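Local coordinates for protein TRAP dicarboxylate transporter-DctP subunit (Desulfovibrio salexigens, PDB 4N6D) that probably captures a small organic acid in the periplasm and delivers it to a TRAP-type membrane transporter, at residues Ser33-Pro38 with Gly86-Gly91; Phe108-Gly113 with Pro306-Trp311; Lys140-Phe145 with Ile237-Asn242; Ser208-Leu213 with Arg276-Ala281; Ile221-Thr226 with Asp283-Glu288. One frame throughout, in Å; residues are numbered along the deposited sequence. Where two conformers were deposited one is given.

Five contacts sample the two lobes of this binding protein and show how distant pieces of a chain are stitched into one fold. Interactions 1 and 3 share the five-stranded sheet of one lobe: their centres are 10 Å apart, and strand 90-94 adjoins strand 234-240 between them, with D89 O 2.8 Å from N240 N, probably hydrogen-bonded. Interactions 4 and 5, with centres 9 Å apart, both use the long helix 249-285 and meet through A281 and I287; their centres lie 29 to 38 Å from those of interactions 1 and 3. Interaction 2 stands apart, at least 25 Å from every other centre. The side chains of Q87 and M241 each lie about 10 Å from a bound I3C, the compound used for phasing.

Interaction 1: Ser33-Pro38 with Gly86-Gly91; sequences SYANFP and GQADIG
Strands 30-35 and 90-94 run parallel here, Y34 pairing with I90, as I90 N donates to S33 O (3.0 Å, a bent bond) and A35 N to I90 O (2.8 Å). S33 and D89 exchange two further bonds at the start of the pairing. S33 N meets the anti lone pair of D89 OD2 at 2.9 Å and 167°, while D89 N donates to S33 OG at 3.0 Å; a chi1 of 56° holds that hydroxyl between its own N and carbonyl carbon, facing the D89 backbone. The two are neighbouring parallel strands of the five-stranded sheet, with strand 63-68 and two helices between them in the chain, as in the alpha/beta core of a periplasmic-binding-protein lobe. On the side of Y34 and I90, methyl CG2 of I90 sits over the centre of the tyrosine ring, 3.6 Å from its centroid and 5° off the normal, a CH-pi contact. The ring's far end is tied by OH to Q47. On the side of A35, its CB touches CB of A88, in the loop before the strand, at 3.9 Å.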
# COMPACT_ATOMS: atom_id res chain seq x y z
N SER A 33 17.35 -11.35 11.33
CA SER A 33 16.56 -10.29 11.94
C SER A 33 15.70 -9.60 10.87
O SER A 33 16.16 -9.41 9.75
CB SER A 33 17.46 -9.26 12.61
OG SER A 33 18.39 -8.77 11.66
N TYR A 34 14.48 -9.23 11.23
CA TYR A 34 13.52 -8.65 10.30
C TYR A 34 12.98 -7.37 10.94
O TYR A 34 12.21 -7.40 11.92
CB TYR A 34 12.45 -9.72 10.01
CG TYR A 34 11.47 -9.46 8.89
CD1 TYR A 34 11.01 -10.52 8.13
CD2 TYR A 34 10.94 -8.20 8.64
CE1 TYR A 34 10.06 -10.33 7.13
CE2 TYR A 34 10.00 -8.01 7.63
CZ TYR A 34 9.56 -9.08 6.89
OH TYR A 34 8.61 -8.95 5.90
N ALA A 35 13.46 -6.24 10.43
CA ALA A 35 13.06 -4.92 10.91
C ALA A 35 11.78 -4.48 10.23
O ALA A 35 11.58 -4.73 9.05
CB ALA A 35 14.17 -3.91 10.65
N ASN A 36 10.91 -3.81 10.98
CA ASN A 36 9.66 -3.31 10.44
C ASN A 36 9.27 -2.05 11.19
O ASN A 36 9.26 -2.04 12.41
CB ASN A 36 8.59 -4.40 10.58
CG ASN A 36 7.68 -4.46 9.40
OD1 ASN A 36 7.32 -3.44 8.81
ND2 ASN A 36 7.29 -5.68 9.02
N PHE A 37 8.95 -0.98 10.48
CA PHE A 37 8.80 0.32 11.12
C PHE A 37 7.44 0.56 11.84
O PHE A 37 7.41 1.22 12.89
CB PHE A 37 9.10 1.45 10.13
CG PHE A 37 8.09 1.59 9.04
CD1 PHE A 37 6.92 2.31 9.25
CD2 PHE A 37 8.30 0.99 7.81
CE1 PHE A 37 5.97 2.42 8.24
CE2 PHE A 37 7.35 1.09 6.80
CZ PHE A 37 6.19 1.81 7.02
N PRO A 38 6.33 0.04 11.29
CA PRO A 38 5.04 0.37 11.89
C PRO A 38 4.72 -0.51 13.10
O PRO A 38 5.45 -1.47 13.37
CB PRO A 38 4.05 0.06 10.76
CG PRO A 38 4.67 -1.06 10.03
CD PRO A 38 6.19 -0.86 10.13
N GLY A 86 23.67 -4.24 6.96
CA GLY A 86 23.56 -5.48 7.70
C GLY A 86 23.14 -5.32 9.16
O GLY A 86 23.18 -6.28 9.93
N GLN A 87 22.73 -4.11 9.54
CA GLN A 87 22.22 -3.90 10.89
C GLN A 87 20.98 -4.75 11.13
O GLN A 87 20.72 -5.18 12.27
CB GLN A 87 21.83 -2.45 11.10
CG GLN A 87 22.97 -1.55 11.36
CD GLN A 87 22.48 -0.15 11.63
OE1 GLN A 87 21.73 0.07 12.58
NE2 GLN A 87 22.85 0.78 10.77
N ALA A 88 20.21 -4.96 10.06
CA ALA A 88 19.17 -5.97 10.04
C ALA A 88 19.36 -6.78 8.78
O ALA A 88 19.87 -6.26 7.79
CB ALA A 88 17.78 -5.36 10.04
N ASP A 89 18.98 -8.05 8.81
CA ASP A 89 19.05 -8.86 7.60
C ASP A 89 17.95 -8.52 6.61
O ASP A 89 18.17 -8.58 5.40
CB ASP A 89 18.99 -10.36 7.93
CG ASP A 89 20.17 -10.80 8.81
OD1 ASP A 89 21.32 -10.81 8.30
OD2 ASP A 89 19.94 -11.12 10.00
N ILE A 90 16.79 -8.15 7.13
CA ILE A 90 15.59 -7.93 6.33
C ILE A 90 14.88 -6.72 6.86
O ILE A 90 14.94 -6.42 8.06
CB ILE A 90 14.63 -9.15 6.45
CG1 ILE A 90 15.31 -10.42 5.97
CG2 ILE A 90 13.32 -8.89 5.69
CD1 ILE A 90 14.50 -11.69 6.35
N GLY A 91 14.24 -5.98 5.97
CA GLY A 91 13.48 -4.81 6.37
C GLY A 91 12.32 -4.53 5.43
O GLY A 91 12.29 -5.02 4.30

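Interaction 2: Phe108-Gly113 with Pro306-Trp311; sequences FELPLG and PLIEDW
The loop leading from strand 90-94 to helix 117-131 lies against helix 294-317, L110 touching I308 and W311. L110 carries the contact. Its side chain reaches the helix between I308 and W311, and its two methyls divide the work. CD1 comes obliquely to the indole, 3.6 Å from W311 CG; the two side chains cross at about a right angle. CD2 rests instead near the helix backbone, 3.7 Å from L307 O, an oxygen already engaged by W311 N one turn on. With chi1 at 176°, W311 has its CG anti to the backbone N, which brings the indole alongside the leucine.

I308 supplies the second surface. Its terminal CD1 approaches L110 CB at 3.6 Å, and the same methyl touches P111 CD at 4.1 Å and L112 CD2 at 4.0 Å, so one carbon meets three successive loop residues. No hydrogen bond joins the segments; the indole nitrogen NE1 of W311 is bonded to S106. Helix 173-181 covers L307, and helix 322-337 adds L326 against L112, I308 and W311. The whole is an apolar loop-to-helix contact within the fold of a family 7 solute-binding protein, joining the loop after strand 90-94 to helix 294-317 with helix 322-337 alongside.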
# COMPACT_ATOMS: atom_id res chain seq x y z
N PHE A 108 3.26 2.52 -8.64
CA PHE A 108 2.13 2.01 -7.86
C PHE A 108 1.62 2.95 -6.78
O PHE A 108 0.66 2.61 -6.08
CB PHE A 108 2.42 0.63 -7.26
CG PHE A 108 2.05 -0.48 -8.16
CD1 PHE A 108 0.78 -1.00 -8.12
CD2 PHE A 108 2.94 -0.96 -9.10
CE1 PHE A 108 0.39 -2.01 -8.98
CE2 PHE A 108 2.54 -2.00 -9.97
CZ PHE A 108 1.26 -2.48 -9.90
N GLU A 109 2.22 4.13 -6.66
CA GLU A 109 1.68 5.20 -5.79
C GLU A 109 0.59 6.04 -6.48
O GLU A 109 -0.13 6.75 -5.82
CB GLU A 109 2.82 6.13 -5.36
CG GLU A 109 3.92 5.41 -4.62
CD GLU A 109 5.24 6.16 -4.63
OE1 GLU A 109 5.24 7.38 -4.92
OE2 GLU A 109 6.27 5.53 -4.35
N LEU A 110 0.48 5.92 -7.79
CA LEU A 110 -0.38 6.78 -8.58
C LEU A 110 -1.81 6.26 -8.57
O LEU A 110 -2.06 5.09 -8.31
CB LEU A 110 0.10 6.79 -10.04
CG LEU A 110 1.50 7.34 -10.24
CD1 LEU A 110 1.98 7.10 -11.68
CD2 LEU A 110 1.54 8.82 -9.88
N PRO A 111 -2.76 7.14 -8.89
CA PRO A 111 -4.15 6.70 -9.07
C PRO A 111 -4.31 5.93 -10.37
O PRO A 111 -4.43 6.55 -11.44
CB PRO A 111 -4.93 8.01 -9.10
CG PRO A 111 -3.92 9.05 -9.53
CD PRO A 111 -2.60 8.60 -8.99
N LEU A 112 -4.32 4.61 -10.28
CA LEU A 112 -4.27 3.75 -11.45
C LEU A 112 -5.45 2.81 -11.51
O LEU A 112 -5.47 1.91 -12.34
CB LEU A 112 -2.97 2.97 -11.51
CG LEU A 112 -1.71 3.84 -11.70
CD1 LEU A 112 -0.50 2.98 -11.86
CD2 LEU A 112 -1.83 4.77 -12.91
N GLY A 113 -6.43 3.03 -10.65
CA GLY A 113 -7.68 2.28 -10.71
C GLY A 113 -7.71 0.95 -9.99
O GLY A 113 -8.68 0.21 -10.15
N PRO A 306 -2.30 15.13 -14.34
CA PRO A 306 -0.98 15.73 -14.11
C PRO A 306 -0.07 14.94 -13.15
O PRO A 306 1.16 15.02 -13.28
CB PRO A 306 -1.31 17.10 -13.54
CG PRO A 306 -2.69 17.41 -14.11
CD PRO A 306 -3.40 16.11 -14.18
N LEU A 307 -0.64 14.18 -12.21
CA LEU A 307 0.20 13.42 -11.28
C LEU A 307 0.88 12.29 -12.04
O LEU A 307 2.02 11.96 -11.78
CB LEU A 307 -0.63 12.85 -10.12
CG LEU A 307 -1.27 13.93 -9.25
CD1 LEU A 307 -2.17 13.33 -8.17
CD2 LEU A 307 -0.19 14.80 -8.59
N ILE A 308 0.19 11.74 -13.02
CA ILE A 308 0.73 10.68 -13.85
C ILE A 308 1.80 11.28 -14.75
O ILE A 308 2.89 10.71 -14.93
CB ILE A 308 -0.36 10.03 -14.73
CG1 ILE A 308 -1.57 9.60 -13.91
CG2 ILE A 308 0.25 8.89 -15.52
CD1 ILE A 308 -1.26 8.69 -12.84
N GLU A 309 1.51 12.45 -15.30
CA GLU A 309 2.48 13.10 -16.19
C GLU A 309 3.77 13.46 -15.44
O GLU A 309 4.86 13.30 -16.00
CB GLU A 309 1.86 14.32 -16.86
CG GLU A 309 0.61 14.00 -17.67
CD GLU A 309 0.84 13.03 -18.83
OE1 GLU A 309 1.98 12.94 -19.30
OE2 GLU A 309 -0.13 12.34 -19.25
N ASP A 310 3.65 13.92 -14.19
CA ASP A 310 4.81 14.19 -13.33
C ASP A 310 5.61 12.92 -13.14
O ASP A 310 6.84 12.91 -13.26
CB ASP A 310 4.33 14.72 -11.98
CG ASP A 310 5.45 14.89 -10.97
OD1 ASP A 310 6.42 15.63 -11.25
OD2 ASP A 310 5.34 14.29 -9.89
N TRP A 311 4.92 11.83 -12.84
CA TRP A 311 5.64 10.58 -12.61
C TRP A 311 6.39 10.14 -13.87
O TRP A 311 7.54 9.70 -13.79
CB TRP A 311 4.68 9.46 -12.12
CG TRP A 311 5.42 8.17 -11.97
CD1 TRP A 311 6.10 7.74 -10.88
CD2 TRP A 311 5.60 7.17 -12.97
NE1 TRP A 311 6.70 6.53 -11.14
CE2 TRP A 311 6.39 6.16 -12.42
CE3 TRP A 311 5.14 7.03 -14.28
CZ2 TRP A 311 6.77 5.02 -13.13
CZ3 TRP A 311 5.50 5.90 -14.99
CH2 TRP A 311 6.30 4.91 -14.42

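Interaction 3: Lys140-Phe145 with Ile237-Asn242; sequences KVLTMF and IIMNMN
K140 and M239 form a hydrogen-bonded antiparallel pair, with K140 N to M239 O at 3.0 Å and M239 N to K140 O at 2.8 Å. Two more backbone bonds follow: L142 N reaches I237 O at 2.8 Å, and I237 N reaches T143 O at 2.9 Å and 171°. Between V141 and T143 the register slips by one residue, a beta bulge, and L142 within it has helical backbone angles, its side chain directed toward strand 234-240.

Among the apolar contacts I237 is central. CG1 presses on T143 CG2 at 3.5 Å, tighter than usual for two carbons, where the side chains lie side by side and point the same way. The same CG1 meets F145 CE2 at 3.8 Å, while branch CG2 turns to L142. L142 also places CD1 3.8 Å from M239 CB, and M239, extended along its chain, brings SD near both leucine methyls.

Strand 139-146 is the outermost of the five-stranded sheet within this chain. Helix 249-285 covers L142, T143 and F145, receiving the T143 hydroxyl at G259, helix 117-131 packs on V141 and M144, and strand 90-94 flanks strand 234-240 on its other edge.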
# COMPACT_ATOMS: atom_id res chain seq x y z
N LYS A 140 18.26 -8.41 -2.13
CA LYS A 140 17.31 -9.43 -2.56
C LYS A 140 15.91 -8.93 -2.20
O LYS A 140 15.65 -8.59 -1.05
CB LYS A 140 17.56 -10.76 -1.88
CG LYS A 140 16.42 -11.77 -2.12
CD LYS A 140 16.31 -12.19 -3.58
CE LYS A 140 15.23 -13.26 -3.73
NZ LYS A 140 15.22 -13.87 -5.07
N VAL A 141 15.02 -8.85 -3.19
CA VAL A 141 13.64 -8.49 -2.92
C VAL A 141 12.87 -9.76 -2.57
O VAL A 141 12.67 -10.62 -3.43
CB VAL A 141 13.01 -7.76 -4.11
CG1 VAL A 141 11.55 -7.46 -3.83
CG2 VAL A 141 13.77 -6.46 -4.41
N LEU A 142 12.48 -9.89 -1.30
CA LEU A 142 11.86 -11.13 -0.81
C LEU A 142 10.39 -11.20 -1.18
O LEU A 142 9.87 -12.28 -1.43
CB LEU A 142 12.00 -11.25 0.71
CG LEU A 142 13.44 -11.48 1.15
CD1 LEU A 142 13.49 -11.45 2.66
CD2 LEU A 142 13.93 -12.80 0.62
N THR A 143 9.70 -10.06 -1.10
CA THR A 143 8.30 -9.97 -1.54
C THR A 143 7.95 -8.49 -1.68
O THR A 143 8.74 -7.62 -1.33
CB THR A 143 7.29 -10.70 -0.60
OG1 THR A 143 6.02 -10.83 -1.28
CG2 THR A 143 7.09 -9.95 0.69
N MET A 144 6.78 -8.22 -2.25
CA MET A 144 6.24 -6.87 -2.30
C MET A 144 4.75 -6.99 -2.09
O MET A 144 4.16 -8.05 -2.30
CB MET A 144 6.51 -6.20 -3.64
CG MET A 144 8.00 -6.09 -3.94
SD MET A 144 8.27 -5.32 -5.52
CE MET A 144 8.18 -3.60 -5.03
N PHE A 145 4.15 -5.89 -1.65
CA PHE A 145 2.70 -5.85 -1.49
C PHE A 145 2.24 -4.40 -1.38
O PHE A 145 3.04 -3.50 -1.34
CB PHE A 145 2.26 -6.65 -0.26
CG PHE A 145 2.99 -6.29 0.99
CD1 PHE A 145 2.64 -5.18 1.72
CD2 PHE A 145 4.02 -7.09 1.44
CE1 PHE A 145 3.33 -4.84 2.88
CE2 PHE A 145 4.71 -6.77 2.61
CZ PHE A 145 4.38 -5.64 3.32
N ILE A 237 9.76 -5.84 0.72
CA ILE A 237 10.55 -6.51 1.75
C ILE A 237 11.92 -6.82 1.15
O ILE A 237 12.04 -7.54 0.16
CB ILE A 237 9.88 -7.78 2.26
CG1 ILE A 237 8.45 -7.49 2.76
CG2 ILE A 237 10.75 -8.44 3.33
CD1 ILE A 237 8.36 -6.38 3.83
N ILE A 238 12.95 -6.21 1.73
CA ILE A 238 14.30 -6.30 1.19
C ILE A 238 15.22 -7.06 2.14
O ILE A 238 15.05 -6.98 3.36
CB ILE A 238 14.91 -4.88 0.90
CG1 ILE A 238 14.85 -3.96 2.13
CG2 ILE A 238 14.21 -4.22 -0.30
CD1 ILE A 238 15.72 -2.68 2.02
N MET A 239 16.19 -7.76 1.57
CA MET A 239 17.15 -8.51 2.35
C MET A 239 18.57 -8.10 1.95
O MET A 239 18.87 -7.89 0.77
CB MET A 239 16.94 -10.00 2.12
CG MET A 239 17.92 -10.88 2.88
SD MET A 239 17.49 -12.62 2.81
CE MET A 239 18.44 -13.25 4.18
N ASN A 240 19.43 -8.00 2.96
CA ASN A 240 20.84 -7.68 2.76
C ASN A 240 21.48 -8.72 1.85
O ASN A 240 21.23 -9.92 2.00
CB ASN A 240 21.54 -7.67 4.12
CG ASN A 240 23.02 -7.54 4.00
OD1 ASN A 240 23.73 -8.54 3.89
ND2 ASN A 240 23.52 -6.30 4.04
N MET A 241 22.27 -8.28 0.88
CA MET A 241 22.83 -9.20 -0.10
C MET A 241 23.81 -10.20 0.50
O MET A 241 23.82 -11.37 0.11
CB MET A 241 23.50 -8.45 -1.25
CG MET A 241 23.86 -9.35 -2.38
SD MET A 241 22.41 -9.86 -3.27
CE MET A 241 21.98 -8.30 -4.05
N ASN A 242 24.65 -9.77 1.45
CA ASN A 242 25.51 -10.76 2.10
C ASN A 242 24.70 -11.82 2.85
O ASN A 242 25.03 -13.01 2.82
CB ASN A 242 26.49 -10.05 3.04
CG ASN A 242 27.44 -9.16 2.29
OD1 ASN A 242 27.33 -7.93 2.35
ND2 ASN A 242 28.37 -9.75 1.60

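Interaction 4: Ser208-Leu213 with Arg276-Ala281; sequences SSFEVL and RSLAWA
The end of L278, on helix 249-285, reaches the turn that leads into helix 212-215, in the lobe built around the four-stranded mixed sheet. F210 of the turn and L213 at the start of helix 212-215 both point at the long helix, and the forked end of L278 fits against the two of them. Its CD1 approaches F210 CD2 at 3.9 Å, obliquely to the phenyl ring, while CD2 lies 3.8 Å from L213 CD1 and also near the base of the phenyl. One bump thus meets two neighbours, its branches split between an aromatic and an aliphatic surface. M289 of strand 288-290 adjoins both F210 and L278.

Beside this bump the helix is low. S277 and A281, one turn apart and both directed at the other segment, make a shallow strip against which L213 CB rests, 3.7 Å from S277 OG and 4.5 Å from A281 CB. The end of W280 comes nearer, CZ3 lying 3.6 Å from L213 O. The backbone from S209 to V212 folds as a type I beta turn, which presents the F210 carbonyl to the helix. In the conformer described, S277 has OG anti to its backbone N (chi1 175°), facing that carbonyl and also bonded to K214 N. There S277 OG donates to F210 O at 3.0 Å, while L213 N donates to the same oxygen from the opposite face of the carbonyl plane.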
# COMPACT_ATOMS: atom_id res chain seq x y z
N SER A 208 -7.93 7.86 3.60
CA SER A 208 -7.10 6.75 4.03
C SER A 208 -7.78 5.43 3.64
O SER A 208 -8.84 5.41 3.03
CB SER A 208 -6.92 6.81 5.55
OG SER A 208 -5.86 5.97 5.97
N SER A 209 -7.18 4.31 3.99
CA SER A 209 -7.86 3.06 3.73
C SER A 209 -8.92 2.80 4.81
O SER A 209 -8.84 3.32 5.93
CB SER A 209 -6.90 1.88 3.58
OG SER A 209 -6.04 1.77 4.68
N PHE A 210 -9.91 2.01 4.45
CA PHE A 210 -11.09 1.78 5.30
C PHE A 210 -10.79 1.07 6.61
O PHE A 210 -11.63 1.11 7.52
CB PHE A 210 -12.15 0.97 4.55
CG PHE A 210 -12.94 1.73 3.50
CD1 PHE A 210 -13.23 3.08 3.65
CD2 PHE A 210 -13.41 1.08 2.38
CE1 PHE A 210 -13.98 3.77 2.69
CE2 PHE A 210 -14.16 1.75 1.42
CZ PHE A 210 -14.46 3.09 1.57
N GLU A 211 -9.63 0.43 6.77
CA GLU A 211 -9.43 -0.28 8.03
C GLU A 211 -9.44 0.66 9.24
O GLU A 211 -9.67 0.22 10.37
CB GLU A 211 -8.15 -1.14 8.04
CG GLU A 211 -6.92 -0.43 8.44
CD GLU A 211 -6.31 0.25 7.29
OE1 GLU A 211 -6.96 0.26 6.22
OE2 GLU A 211 -5.17 0.75 7.45
N VAL A 212 -9.19 1.95 9.02
CA VAL A 212 -9.12 2.88 10.15
C VAL A 212 -10.50 3.09 10.79
O VAL A 212 -10.61 3.57 11.92
CB VAL A 212 -8.53 4.26 9.73
CG1 VAL A 212 -7.12 4.09 9.17
CG2 VAL A 212 -9.41 4.94 8.72
N LEU A 213 -11.55 2.73 10.06
CA LEU A 213 -12.90 2.89 10.58
C LEU A 213 -13.11 2.10 11.87
O LEU A 213 -13.77 2.59 12.80
CB LEU A 213 -13.93 2.50 9.51
CG LEU A 213 -14.04 3.56 8.41
CD1 LEU A 213 -14.79 3.02 7.21
CD2 LEU A 213 -14.69 4.88 8.94
N ARG A 276 -13.75 -6.89 7.40
CA ARG A 276 -14.12 -6.95 8.81
C ARG A 276 -14.34 -5.57 9.44
O ARG A 276 -15.24 -5.40 10.29
CB ARG A 276 -13.08 -7.75 9.58
CG ARG A 276 -13.11 -9.20 9.17
CD ARG A 276 -12.10 -10.08 9.85
NE ARG A 276 -12.22 -11.45 9.35
CZ ARG A 276 -11.39 -12.44 9.65
NH1 ARG A 276 -10.36 -12.23 10.47
NH2 ARG A 276 -11.58 -13.65 9.13
N SER A 277 -13.52 -4.60 9.04
CA SER A 277 -13.63 -3.24 9.55
C SER A 277 -14.98 -2.66 9.18
O SER A 277 -15.69 -2.10 10.02
CB SER A 277 -12.50 -2.35 8.98
OG SER A 277 -12.65 -0.99 9.39
N LEU A 278 -15.36 -2.84 7.93
CA LEU A 278 -16.60 -2.28 7.41
C LEU A 278 -17.81 -2.96 8.04
O LEU A 278 -18.78 -2.30 8.38
CB LEU A 278 -16.65 -2.41 5.90
CG LEU A 278 -15.67 -1.49 5.15
CD1 LEU A 278 -15.66 -1.81 3.67
CD2 LEU A 278 -16.02 -0.03 5.38
N ALA A 279 -17.75 -4.28 8.19
CA ALA A 279 -18.87 -5.01 8.78
C ALA A 279 -19.04 -4.58 10.23
O ALA A 279 -20.16 -4.36 10.69
CB ALA A 279 -18.67 -6.50 8.67
N TRP A 280 -17.92 -4.44 10.96
CA TRP A 280 -17.97 -3.98 12.35
C TRP A 280 -18.60 -2.58 12.44
O TRP A 280 -19.49 -2.33 13.25
CB TRP A 280 -16.57 -3.97 12.94
CG TRP A 280 -16.42 -3.43 14.34
CD1 TRP A 280 -16.47 -4.14 15.50
CD2 TRP A 280 -16.16 -2.07 14.71
NE1 TRP A 280 -16.26 -3.30 16.58
CE2 TRP A 280 -16.07 -2.03 16.12
CE3 TRP A 280 -15.99 -0.88 13.99
CZ2 TRP A 280 -15.82 -0.85 16.81
CZ3 TRP A 280 -15.75 0.29 14.69
CH2 TRP A 280 -15.66 0.29 16.07
N ALA A 281 -18.15 -1.69 11.57
CA ALA A 281 -18.63 -0.32 11.57
C ALA A 281 -20.11 -0.24 11.19
O ALA A 281 -20.84 0.60 11.71
CB ALA A 281 -17.79 0.52 10.63

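Interaction 5: Ile221-Thr226 with Asp283-Glu288; sequences ICRYET and DKYSIE
R223 O is gripped by two donors: E288 N at 3.0 Å and a water at 3.1 Å. That water also donates to S286 O, bridging the two backbones. The next link is E225 N to E288 O, 2.9 Å and nearly straight at 165°, so Y224 and E288 pair as parallel strands at the edge of the four-stranded sheet. R223 and Y224 both face T154 on the neighbouring strand 151-154, a classic beta bulge.

The R223 side chain, extended from CG to NE, runs across Y285 at about a right angle. Y285 CD1 lies over one face of the guanidinium, 3.4 Å from R223 NH2, with the two planes 44° apart. The polar ends have other partners: R223 NH2 bonds to E220 O and Y285 OH to N217.

On the Y224 side, E288 OE1 comes to the ring edge in its plane, 3.5 Å from Y224 CE1, where the ring hydrogens carry a slight positive charge; E288 OE2 forms a salt bridge with R159. E225 bends at chi2, laying OE2 3.4 Å from I287 CG2 and thus against an apolar surface. C222 O is only 2.7 Å from E225 OE2, a separation of two oxygens consistent with the buried acid of E225 holding a proton.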
# COMPACT_ATOMS: atom_id res chain seq x y z
N ILE A 221 -17.29 8.72 14.28
CA ILE A 221 -17.45 10.09 13.85
C ILE A 221 -17.79 10.20 12.36
O ILE A 221 -18.65 10.99 11.98
CB ILE A 221 -16.16 10.87 14.12
CG1 ILE A 221 -15.85 10.87 15.61
CG2 ILE A 221 -16.29 12.29 13.58
CD1 ILE A 221 -14.51 11.49 15.94
N CYS A 222 -17.13 9.39 11.53
CA CYS A 222 -17.30 9.46 10.08
C CYS A 222 -18.10 8.27 9.62
O CYS A 222 -17.54 7.20 9.43
CB CYS A 222 -15.96 9.44 9.37
SG CYS A 222 -14.88 10.79 9.86
N ARG A 223 -19.39 8.48 9.42
CA ARG A 223 -20.29 7.38 9.10
C ARG A 223 -20.71 7.31 7.65
O ARG A 223 -21.65 6.59 7.33
CB ARG A 223 -21.52 7.49 10.00
CG ARG A 223 -21.10 7.44 11.46
CD ARG A 223 -22.24 7.27 12.42
NE ARG A 223 -21.74 7.39 13.78
CZ ARG A 223 -22.48 7.17 14.87
NH1 ARG A 223 -23.74 6.79 14.74
NH2 ARG A 223 -21.94 7.33 16.07
N TYR A 224 -20.04 8.09 6.80
CA TYR A 224 -20.27 8.07 5.35
C TYR A 224 -18.94 7.82 4.66
O TYR A 224 -17.97 8.58 4.82
CB TYR A 224 -20.91 9.36 4.86
CG TYR A 224 -22.21 9.59 5.55
CD1 TYR A 224 -23.39 9.02 5.07
CD2 TYR A 224 -22.28 10.34 6.73
CE1 TYR A 224 -24.59 9.20 5.72
CE2 TYR A 224 -23.48 10.52 7.39
CZ TYR A 224 -24.63 9.93 6.87
OH TYR A 224 -25.84 10.10 7.49
N GLU A 225 -18.89 6.72 3.92
CA GLU A 225 -17.64 6.24 3.37
C GLU A 225 -17.79 6.23 1.85
O GLU A 225 -18.56 5.43 1.29
CB GLU A 225 -17.35 4.83 3.88
CG GLU A 225 -17.93 4.50 5.27
CD GLU A 225 -17.46 5.44 6.38
OE1 GLU A 225 -16.52 6.23 6.17
OE2 GLU A 225 -18.06 5.38 7.50
N THR A 226 -17.05 7.10 1.18
CA THR A 226 -17.12 7.19 -0.28
C THR A 226 -15.96 6.44 -0.92
O THR A 226 -14.80 6.80 -0.73
CB THR A 226 -17.14 8.65 -0.72
OG1 THR A 226 -18.30 9.28 -0.14
CG2 THR A 226 -17.22 8.76 -2.24
N ASP A 283 -22.36 -2.64 11.65
CA ASP A 283 -23.11 -3.20 12.78
C ASP A 283 -23.21 -2.20 13.93
O ASP A 283 -24.28 -2.06 14.55
CB ASP A 283 -22.43 -4.49 13.25
CG ASP A 283 -23.17 -5.16 14.38
OD1 ASP A 283 -24.33 -5.55 14.18
OD2 ASP A 283 -22.58 -5.33 15.46
N LYS A 284 -22.13 -1.50 14.21
CA LYS A 284 -22.10 -0.62 15.38
C LYS A 284 -22.68 0.77 15.13
O LYS A 284 -23.36 1.32 16.01
CB LYS A 284 -20.68 -0.49 15.92
CG LYS A 284 -20.62 0.26 17.25
CD LYS A 284 -19.31 0.01 18.00
CE LYS A 284 -19.38 0.60 19.41
NZ LYS A 284 -18.05 0.62 20.04
N TYR A 285 -22.39 1.34 13.97
CA TYR A 285 -22.78 2.73 13.71
C TYR A 285 -23.57 2.97 12.44
O TYR A 285 -23.80 4.12 12.07
CB TYR A 285 -21.54 3.63 13.67
CG TYR A 285 -20.60 3.52 14.86
CD1 TYR A 285 -20.93 4.07 16.09
CD2 TYR A 285 -19.36 2.93 14.71
CE1 TYR A 285 -20.03 4.00 17.16
CE2 TYR A 285 -18.48 2.84 15.76
CZ TYR A 285 -18.81 3.37 16.97
OH TYR A 285 -17.88 3.27 17.99
N SER A 286 -24.01 1.90 11.78
CA SER A 286 -24.81 1.99 10.55
C SER A 286 -24.18 2.92 9.53
O SER A 286 -24.85 3.80 8.98
CB SER A 286 -26.23 2.47 10.86
OG SER A 286 -26.93 1.53 11.67
N ILE A 287 -22.90 2.71 9.26
CA ILE A 287 -22.22 3.48 8.25
C ILE A 287 -22.84 3.19 6.90
O ILE A 287 -23.48 2.15 6.70
CB ILE A 287 -20.69 3.19 8.22
CG1 ILE A 287 -20.42 1.72 7.91
CG2 ILE A 287 -20.04 3.58 9.55
CD1 ILE A 287 -19.05 1.46 7.32
N GLU A 288 -22.66 4.13 5.97
CA GLU A 288 -23.18 3.99 4.62
C GLU A 288 -22.03 4.03 3.63
O GLU A 288 -21.17 4.91 3.71
CB GLU A 288 -24.17 5.12 4.30
CG GLU A 288 -24.72 5.04 2.89
CD GLU A 288 -25.59 6.22 2.50
OE1 GLU A 288 -25.98 7.01 3.39
OE2 GLU A 288 -25.89 6.34 1.29
O HOH W 1 -24.69 6.26 7.83